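Local coordinates for betaine aldehyde dehydrogenase (PDB 4QTO), which catalyses the NAD-dependent oxidation of betaine aldehyde to glycine betaine in Staphylococcus aureus, at residues 279-293 and 440-453. Sequence-based numbering, arbitrary orientation.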
ATOM      1  N   GLU A 279       5.510  24.134   7.310  0.50 11.57           N
ATOM      2  CA  GLU A 279       4.479  24.061   8.359  0.50 13.30           C
ATOM      3  C   GLU A 279       4.514  25.437   8.989  0.50 13.93           C
ATOM      4  O   GLU A 279       5.510  25.824   9.616  0.50 13.18           O
ATOM      5  CB  GLU A 279       4.678  22.977   9.378  0.50 15.30           C
ATOM      6  CG  GLU A 279       3.349  22.478   9.984  0.50 18.33           C
ATOM      7  CD  GLU A 279       2.914  23.144  11.277  0.50 18.30           C
ATOM      8  OE1 GLU A 279       2.903  22.443  12.310  0.50 19.78           O
ATOM      9  OE2 GLU A 279       2.634  24.354  11.304  0.50 22.37           O
ATOM     10  N   LEU A 280       3.428  26.170   8.803  1.00 13.95           N
ATOM     11  CA  LEU A 280       3.357  27.574   9.173  1.00 14.09           C
ATOM     12  C   LEU A 280       2.338  28.032  10.203  1.00 16.77           C
ATOM     13  O   LEU A 280       2.062  29.227  10.298  1.00 22.74           O
ATOM     14  CB  LEU A 280       3.128  28.353   7.897  1.00 14.55           C
ATOM     15  CG  LEU A 280       4.035  28.027   6.706  1.00 14.41           C
ATOM     16  CD1 LEU A 280       3.676  28.859   5.477  1.00 15.56           C
ATOM     17  CD2 LEU A 280       5.483  28.250   7.055  1.00 13.75           C
ATOM     18  N   GLY A 281       1.822  27.117  10.982  1.00 18.18           N
ATOM     19  CA  GLY A 281       0.890  27.528  12.025  1.00 18.00           C
ATOM     20  C   GLY A 281      -0.524  27.586  11.529  1.00 15.39           C
ATOM     21  O   GLY A 281      -0.815  27.208  10.408  1.00 16.02           O
ATOM     22  N   GLY A 282      -1.411  28.050  12.380  1.00 12.93           N
ATOM     23  CA  GLY A 282      -2.803  28.076  12.047  1.00 13.31           C
ATOM     24  C   GLY A 282      -3.672  28.953  12.924  1.00 14.72           C
ATOM     25  O   GLY A 282      -3.216  29.590  13.830  1.00 20.81           O
ATOM     26  N   LYS A 283      -4.938  29.004  12.571  1.00 16.06           N
ATOM     27  CA  LYS A 283      -6.000  29.683  13.351  1.00 14.75           C
ATOM     28  C   LYS A 283      -6.952  28.527  13.596  1.00 13.84           C
ATOM     29  O   LYS A 283      -7.929  28.321  12.861  1.00 16.14           O
ATOM     30  CB  LYS A 283      -6.677  30.753  12.491  1.00 16.67           C
ATOM     31  CG  LYS A 283      -7.893  31.359  13.112  1.00 18.36           C
ATOM     32  CD  LYS A 283      -7.618  31.891  14.502  1.00 18.14           C
ATOM     33  CE  LYS A 283      -6.543  32.951  14.492  1.00 20.27           C
ATOM     34  NZ  LYS A 283      -6.516  33.702  15.766  1.00 21.32           N
ATOM     35  N   ASN A 284      -6.660  27.764  14.652  1.00 12.33           N
ATOM     36  CA  ASN A 284      -7.312  26.464  14.793  1.00 11.18           C
ATOM     37  C   ASN A 284      -8.604  26.524  15.548  1.00 10.26           C
ATOM     38  O   ASN A 284      -8.609  27.004  16.684  1.00 11.52           O
ATOM     39  CB  ASN A 284      -6.321  25.531  15.478  1.00 11.43           C
ATOM     40  CG  ASN A 284      -4.954  25.582  14.821  1.00 14.37           C
ATOM     41  OD1 ASN A 284      -4.782  25.176  13.695  1.00 11.83           O
ATOM     42  ND2 ASN A 284      -3.995  26.222  15.515  1.00 18.37           N
ATOM     43  N   PRO A 285      -9.689  26.040  14.929  1.00  9.15           N
ATOM     44  CA  PRO A 285     -10.981  26.101  15.587  1.00  9.10           C
ATOM     45  C   PRO A 285     -11.207  25.029  16.642  1.00  9.79           C
ATOM     46  O   PRO A 285     -10.833  23.877  16.442  1.00 10.48           O
ATOM     47  CB  PRO A 285     -11.945  25.930  14.427  1.00  9.43           C
ATOM     48  CG  PRO A 285     -11.235  25.027  13.480  1.00  9.33           C
ATOM     49  CD  PRO A 285      -9.794  25.439  13.582  1.00  9.29           C
ATOM     50  N   ASN A 286     -11.907  25.403  17.715  1.00  8.78           N
ATOM     51  CA  ASN A 286     -12.324  24.463  18.767  1.00  8.82           C
ATOM     52  C   ASN A 286     -13.839  24.630  18.797  1.00  9.46           C
ATOM     53  O   ASN A 286     -14.357  25.635  19.315  1.00  8.36           O
ATOM     54  CB  ASN A 286     -11.655  24.829  20.069  1.00  9.69           C
ATOM     55  CG  ASN A 286     -11.934  23.829  21.155  1.00 11.64           C
ATOM     56  OD1 ASN A 286     -12.766  22.930  20.972  1.00 12.07           O
ATOM     57  ND2 ASN A 286     -11.255  23.967  22.282  1.00 12.48           N
ATOM     58  N   ILE A 287     -14.562  23.702  18.179  1.00  8.52           N
ATOM     59  CA  ILE A 287     -15.993  23.808  17.982  1.00  9.28           C
ATOM     60  C   ILE A 287     -16.737  23.036  19.081  1.00  9.22           C
ATOM     61  O   ILE A 287     -16.596  21.816  19.195  1.00  9.94           O
ATOM     62  CB  ILE A 287     -16.377  23.233  16.605  1.00  9.76           C
ATOM     63  CG1 ILE A 287     -15.637  23.981  15.492  1.00 10.96           C
ATOM     64  CG2 ILE A 287     -17.867  23.285  16.380  1.00 11.00           C
ATOM     65  CD1 ILE A 287     -15.762  23.344  14.131  1.00 11.87           C
ATOM     66  N   ILE A 288     -17.552  23.755  19.835  1.00  9.13           N
ATOM     67  CA  ILE A 288     -18.259  23.187  20.980  1.00  9.28           C
ATOM     68  C   ILE A 288     -19.765  23.286  20.794  1.00  9.27           C
ATOM     69  O   ILE A 288     -20.338  24.380  20.771  1.00  9.74           O
ATOM     70  CB  ILE A 288     -17.805  23.903  22.251  1.00  9.90           C
ATOM     71  CG1 ILE A 288     -16.271  23.851  22.411  1.00 11.00           C
ATOM     72  CG2 ILE A 288     -18.526  23.344  23.469  1.00 10.04           C
ATOM     73  CD1 ILE A 288     -15.761  24.747  23.507  1.00 11.19           C
ATOM     74  N   PHE A 289     -20.404  22.143  20.619  1.00  9.25           N
ATOM     75  CA  PHE A 289     -21.861  22.075  20.477  1.00  9.79           C
ATOM     76  C   PHE A 289     -22.566  22.055  21.815  1.00 10.81           C
ATOM     77  O   PHE A 289     -21.964  21.721  22.852  1.00 11.11           O
ATOM     78  CB  PHE A 289     -22.242  20.842  19.679  1.00 10.13           C
ATOM     79  CG  PHE A 289     -22.006  20.982  18.200  1.00 10.61           C
ATOM     80  CD1 PHE A 289     -22.992  21.536  17.397  1.00 10.98           C
ATOM     81  CD2 PHE A 289     -20.818  20.604  17.621  1.00 10.35           C
ATOM     82  CE1 PHE A 289     -22.796  21.695  16.044  1.00 11.19           C
ATOM     83  CE2 PHE A 289     -20.613  20.745  16.256  1.00 10.90           C
ATOM     84  CZ  PHE A 289     -21.621  21.298  15.459  1.00 10.59           C
ATOM     85  N   ASP A 290     -23.869  22.371  21.802  1.00 11.78           N
ATOM     86  CA  ASP A 290     -24.647  22.395  23.041  1.00 13.42           C
ATOM     87  C   ASP A 290     -24.844  21.012  23.657  1.00 13.48           C
ATOM     88  O   ASP A 290     -25.262  20.920  24.800  1.00 14.88           O
ATOM     89  CB  ASP A 290     -25.926  23.247  22.934  1.00 15.22           C
ATOM     90  CG  ASP A 290     -26.967  22.709  22.025  1.00 19.36           C
ATOM     91  OD1 ASP A 290     -26.967  21.487  21.721  1.00 18.66           O
ATOM     92  OD2 ASP A 290     -27.854  23.534  21.634  1.00 19.83           O
ATOM     93  N   ASP A 291     -24.501  19.949  22.918  1.00 11.70           N
ATOM     94  CA  ASP A 291     -24.545  18.609  23.435  1.00 12.27           C
ATOM     95  C   ASP A 291     -23.171  17.994  23.708  1.00 12.09           C
ATOM     96  O   ASP A 291     -23.045  16.774  23.843  1.00 12.66           O
ATOM     97  CB  ASP A 291     -25.407  17.687  22.569  1.00 13.60           C
ATOM     98  CG  ASP A 291     -24.883  17.519  21.163  1.00 15.07           C
ATOM     99  OD1 ASP A 291     -23.881  18.164  20.797  1.00 13.82           O
ATOM    100  OD2 ASP A 291     -25.497  16.708  20.407  1.00 17.55           O
ATOM    101  N   ALA A 292     -22.157  18.840  23.789  1.00 11.11           N
ATOM    102  CA  ALA A 292     -20.870  18.423  24.263  1.00 11.28           C
ATOM    103  C   ALA A 292     -20.954  18.096  25.751  1.00 11.23           C
ATOM    104  O   ALA A 292     -21.852  18.596  26.471  1.00 12.62           O
ATOM    105  CB  ALA A 292     -19.885  19.539  24.101  1.00 11.11           C
ATOM    106  N   ASP A 293     -20.042  17.256  26.211  1.00 11.43           N
ATOM    107  CA  ASP A 293     -19.807  17.055  27.651  1.00 11.59           C
ATOM    108  C   ASP A 293     -19.234  18.417  28.057  1.00 11.12           C
ATOM    109  O   ASP A 293     -18.108  18.808  27.670  1.00 11.06           O
ATOM    110  CB  ASP A 293     -18.817  15.923  27.839  1.00 11.88           C
ATOM    111  CG  ASP A 293     -18.376  15.724  29.271  1.00 13.96           C
ATOM    112  OD1 ASP A 293     -18.362  16.696  30.068  1.00 13.18           O
ATOM    113  OD2 ASP A 293     -17.933  14.572  29.558  1.00 16.51           O
ATOM    114  N   TYR A 440      -6.040  29.681   7.050  1.00 11.73           N
ATOM    115  CA  TYR A 440      -5.279  28.573   7.580  1.00 10.94           C
ATOM    116  C   TYR A 440      -5.994  27.236   7.441  1.00 10.51           C
ATOM    117  O   TYR A 440      -7.118  27.166   6.942  1.00 12.34           O
ATOM    118  CB  TYR A 440      -4.933  28.864   9.038  1.00 11.98           C
ATOM    119  CG  TYR A 440      -3.910  29.999   9.210  1.00 14.37           C
ATOM    120  CD1 TYR A 440      -2.575  29.777   8.903  1.00 17.15           C
ATOM    121  CD2 TYR A 440      -4.267  31.199   9.723  1.00 19.34           C
ATOM    122  CE1 TYR A 440      -1.612  30.746   9.082  1.00 22.00           C
ATOM    123  CE2 TYR A 440      -3.301  32.193   9.919  1.00 17.83           C
ATOM    124  CZ  TYR A 440      -1.990  31.954   9.588  1.00 18.32           C
ATOM    125  OH  TYR A 440      -0.971  32.877   9.766  1.00 23.00           O
ATOM    126  N   GLY A 441      -5.348  26.169   7.888  1.00  9.14           N
ATOM    127  CA  GLY A 441      -5.943  24.837   7.755  1.00  9.23           C
ATOM    128  C   GLY A 441      -5.169  23.740   8.449  1.00  8.84           C
ATOM    129  O   GLY A 441      -5.036  22.634   7.902  1.00  8.46           O
ATOM    130  N   LEU A 442      -4.669  23.999   9.649  1.00  8.60           N
ATOM    131  CA  LEU A 442      -3.799  23.016  10.320  1.00  8.75           C
ATOM    132  C   LEU A 442      -4.496  21.948  11.145  1.00  9.00           C
ATOM    133  O   LEU A 442      -4.346  20.737  10.886  1.00  7.78           O
ATOM    134  CB  LEU A 442      -2.754  23.729  11.190  1.00 10.00           C
ATOM    135  CG  LEU A 442      -1.686  22.832  11.798  1.00 10.07           C
ATOM    136  CD1 LEU A 442      -0.844  22.159  10.723  1.00 10.60           C
ATOM    137  CD2 LEU A 442      -0.756  23.655  12.682  1.00 11.93           C
ATOM    138  N   ALA A 443      -5.246  22.364  12.154  1.00  8.17           N
ATOM    139  CA  ALA A 443      -5.904  21.411  13.062  1.00  8.44           C
ATOM    140  C   ALA A 443      -7.115  22.021  13.691  1.00  9.27           C
ATOM    141  O   ALA A 443      -7.286  23.235  13.643  1.00  9.47           O
ATOM    142  CB  ALA A 443      -4.923  20.998  14.153  1.00  9.06           C
ATOM    143  N   GLY A 444      -7.952  21.186  14.293  1.00  8.38           N
ATOM    144  CA  GLY A 444      -9.127  21.695  14.994  1.00  8.87           C
ATOM    145  C   GLY A 444      -9.854  20.575  15.688  1.00  8.46           C
ATOM    146  O   GLY A 444      -9.538  19.416  15.495  1.00  8.25           O
ATOM    147  N   ALA A 445     -10.860  20.948  16.483  1.00  8.07           N
ATOM    148  CA  ALA A 445     -11.615  19.953  17.243  1.00  7.90           C
ATOM    149  C   ALA A 445     -13.109  20.187  17.151  1.00  8.86           C
ATOM    150  O   ALA A 445     -13.582  21.317  16.927  1.00  9.18           O
ATOM    151  CB  ALA A 445     -11.238  20.024  18.704  1.00  8.57           C
ATOM    152  N   VAL A 446     -13.845  19.099  17.370  1.00  8.11           N
ATOM    153  CA  VAL A 446     -15.286  19.139  17.477  1.00  9.28           C
ATOM    154  C   VAL A 446     -15.679  18.399  18.738  1.00  8.79           C
ATOM    155  O   VAL A 446     -15.296  17.232  18.932  1.00  8.82           O
ATOM    156  CB  VAL A 446     -16.007  18.448  16.286  1.00 10.75           C
ATOM    157  CG1 VAL A 446     -17.510  18.691  16.445  1.00 10.80           C
ATOM    158  CG2 VAL A 446     -15.483  18.966  14.963  1.00 11.77           C
ATOM    159  N   PHE A 447     -16.415  19.079  19.626  1.00  7.93           N
ATOM    160  CA  PHE A 447     -16.915  18.500  20.881  1.00  8.91           C
ATOM    161  C   PHE A 447     -18.432  18.327  20.793  1.00  9.33           C
ATOM    162  O   PHE A 447     -19.184  19.327  20.613  1.00  8.89           O
ATOM    163  CB  PHE A 447     -16.537  19.360  22.088  1.00  8.45           C
ATOM    164  CG  PHE A 447     -15.110  19.221  22.479  1.00  9.06           C
ATOM    165  CD1 PHE A 447     -14.115  19.941  21.838  1.00  9.90           C
ATOM    166  CD2 PHE A 447     -14.733  18.303  23.444  1.00  9.14           C
ATOM    167  CE1 PHE A 447     -12.774  19.755  22.164  1.00 10.32           C
ATOM    168  CE2 PHE A 447     -13.394  18.102  23.756  1.00  9.72           C
ATOM    169  CZ  PHE A 447     -12.411  18.820  23.126  1.00  9.56           C
ATOM    170  N   SER A 448     -18.869  17.081  20.912  1.00  9.61           N
ATOM    171  CA  SER A 448     -20.276  16.730  20.942  1.00  9.86           C
ATOM    172  C   SER A 448     -20.435  15.284  21.368  1.00 10.39           C
ATOM    173  O   SER A 448     -19.636  14.462  20.931  1.00  9.98           O
ATOM    174  CB  SER A 448     -20.879  16.836  19.534  1.00 10.80           C
ATOM    175  OG  SER A 448     -22.244  16.407  19.536  1.00 11.48           O
ATOM    176  N   LYS A 449     -21.440  14.972  22.185  0.50 11.03           N
ATOM    177  CA  LYS A 449     -21.697  13.584  22.541  0.50 12.87           C
ATOM    178  C   LYS A 449     -22.332  12.847  21.364  0.50 12.79           C
ATOM    179  O   LYS A 449     -22.380  11.621  21.383  0.50 13.85           O
ATOM    180  CB  LYS A 449     -22.586  13.476  23.785  0.50 14.33           C
ATOM    181  CG  LYS A 449     -21.856  13.903  25.036  0.50 16.91           C
ATOM    182  CD  LYS A 449     -22.663  13.940  26.327  0.50 20.22           C
ATOM    183  CE  LYS A 449     -23.601  15.143  26.394  0.50 22.15           C
ATOM    184  NZ  LYS A 449     -24.229  15.305  27.740  0.50 24.66           N
ATOM    185  N   ASP A 450     -22.833  13.592  20.368  1.00 12.00           N
ATOM    186  CA  ASP A 450     -23.422  13.023  19.171  1.00 13.38           C
ATOM    187  C   ASP A 450     -22.249  12.758  18.215  1.00 12.32           C
ATOM    188  O   ASP A 450     -21.840  13.624  17.449  1.00 11.65           O
ATOM    189  CB  ASP A 450     -24.426  14.013  18.558  1.00 13.41           C
ATOM    190  CG  ASP A 450     -25.134  13.494  17.294  1.00 16.67           C
ATOM    191  OD1 ASP A 450     -24.682  12.502  16.667  1.00 17.96           O
ATOM    192  OD2 ASP A 450     -26.122  14.157  16.919  1.00 18.86           O
ATOM    193  N   ILE A 451     -21.737  11.537  18.250  1.00 12.30           N
ATOM    194  CA  ILE A 451     -20.565  11.187  17.433  1.00 12.84           C
ATOM    195  C   ILE A 451     -20.855  11.258  15.927  1.00 12.67           C
ATOM    196  O   ILE A 451     -19.995  11.644  15.131  1.00 12.34           O
ATOM    197  CB  ILE A 451     -19.970   9.815  17.855  1.00 14.73           C
ATOM    198  CG1 ILE A 451     -19.723   9.777  19.385  1.00 17.03           C
ATOM    199  CG2 ILE A 451     -18.712   9.520  17.052  1.00 17.25           C
ATOM    200  CD1 ILE A 451     -18.853  10.902  19.903  1.00 16.02           C
ATOM    201  N   GLY A 452     -22.085  10.924  15.522  1.00 12.71           N
ATOM    202  CA  GLY A 452     -22.446  11.054  14.107  1.00 13.35           C
ATOM    203  C   GLY A 452     -22.324  12.494  13.631  1.00 11.85           C
ATOM    204  O   GLY A 452     -21.816  12.774  12.534  1.00 11.72           O
ATOM    205  N   LYS A 453     -22.799  13.430  14.450  1.00 11.41           N
ATOM    206  CA  LYS A 453     -22.691  14.853  14.106  1.00 12.26           C
ATOM    207  C   LYS A 453     -21.227  15.295  14.062  1.00 11.40           C
ATOM    208  O   LYS A 453     -20.798  16.006  13.153  1.00 10.66           O
ATOM    209  CB  LYS A 453     -23.482  15.721  15.103  1.00 12.90           C
ATOM    210  CG  LYS A 453     -23.360  17.220  14.816  1.00 14.47           C
ATOM    211  CD  LYS A 453     -24.377  18.033  15.614  1.00 15.37           C
ATOM    212  CE  LYS A 453     -24.062  18.004  17.096  1.00 17.36           C
ATOM    213  NZ  LYS A 453     -25.191  18.585  17.891  1.00 20.35           N
TER
HETATM  214  O   HOH W   1       1.214  31.914  10.707  1.00 26.10           O
HETATM  215  O   HOH W   2      -5.501  26.231  11.209  1.00 11.88           O
HETATM  216  O   HOH W   3     -26.122  20.594  19.485  1.00 27.27           O
HETATM  217  O   HOH W   4     -26.934  16.358  17.824  1.00 34.06           O
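With CG standing between the backbone N and the carbonyl carbon (chi1 63°), Asp-291 turns its carboxylate back onto Ser-448 and Lys-453; the lysine, extended except for a bend at chi3 (68°), arrives from the opposite direction. Ser-448 OG donates to Asp-291 OD1 at 2.7 Å, from above the carboxylate plane, and accepts from Asp-450 N in an ST turn. Lys-453 NZ straddles both oxygens of Asp-291 in a salt bridge whose individual hydrogen bonds are weak, 3.2 Å from OD2. One water joins this ammonium to OD2 of both Asp-291 and Asp-450, and Asp-450 OD1 caps the helix by accepting from Lys-453 N.

On its way to the carboxylate, Lys-453 lays CE over one face of the Phe-289 ring, a CH-pi contact 3.9 Å from the centroid, while Val-446 CG1 meets the ring edge 3.7 Å from CE2. Strands 285-288 and 443-447 supply the framework: they run parallel, and Ala-445 O takes Ile-287 N at 2.9 Å, the donor above the carbonyl plane, before Ile-287 O receives Phe-447 N nearly end-on. Helix 294-306 packs on the face bearing Asn-286 and Phe-447, helix 428-436 on that of Ile-287.

Where the strands begin, Asn-284 OD1 accepts from Ala-443 N at 3.2 Å and from a water also bound to Leu-442 N; its ND2 bonds the backbone oxygens of Ala-315 and of modified residue 313. Gly-282 CA lies over the Tyr-440 ring, 28° off its normal.

These are neighbouring inner strands of the mostly parallel sheet in the catalytic domain of an aldehyde dehydrogenase, tied at one end toward the modified cysteine and at the other by charge. There, Lys-453 and the bridging water probably offset the repulsion between Asp-291 and Asp-450, favouring ionised carboxylates.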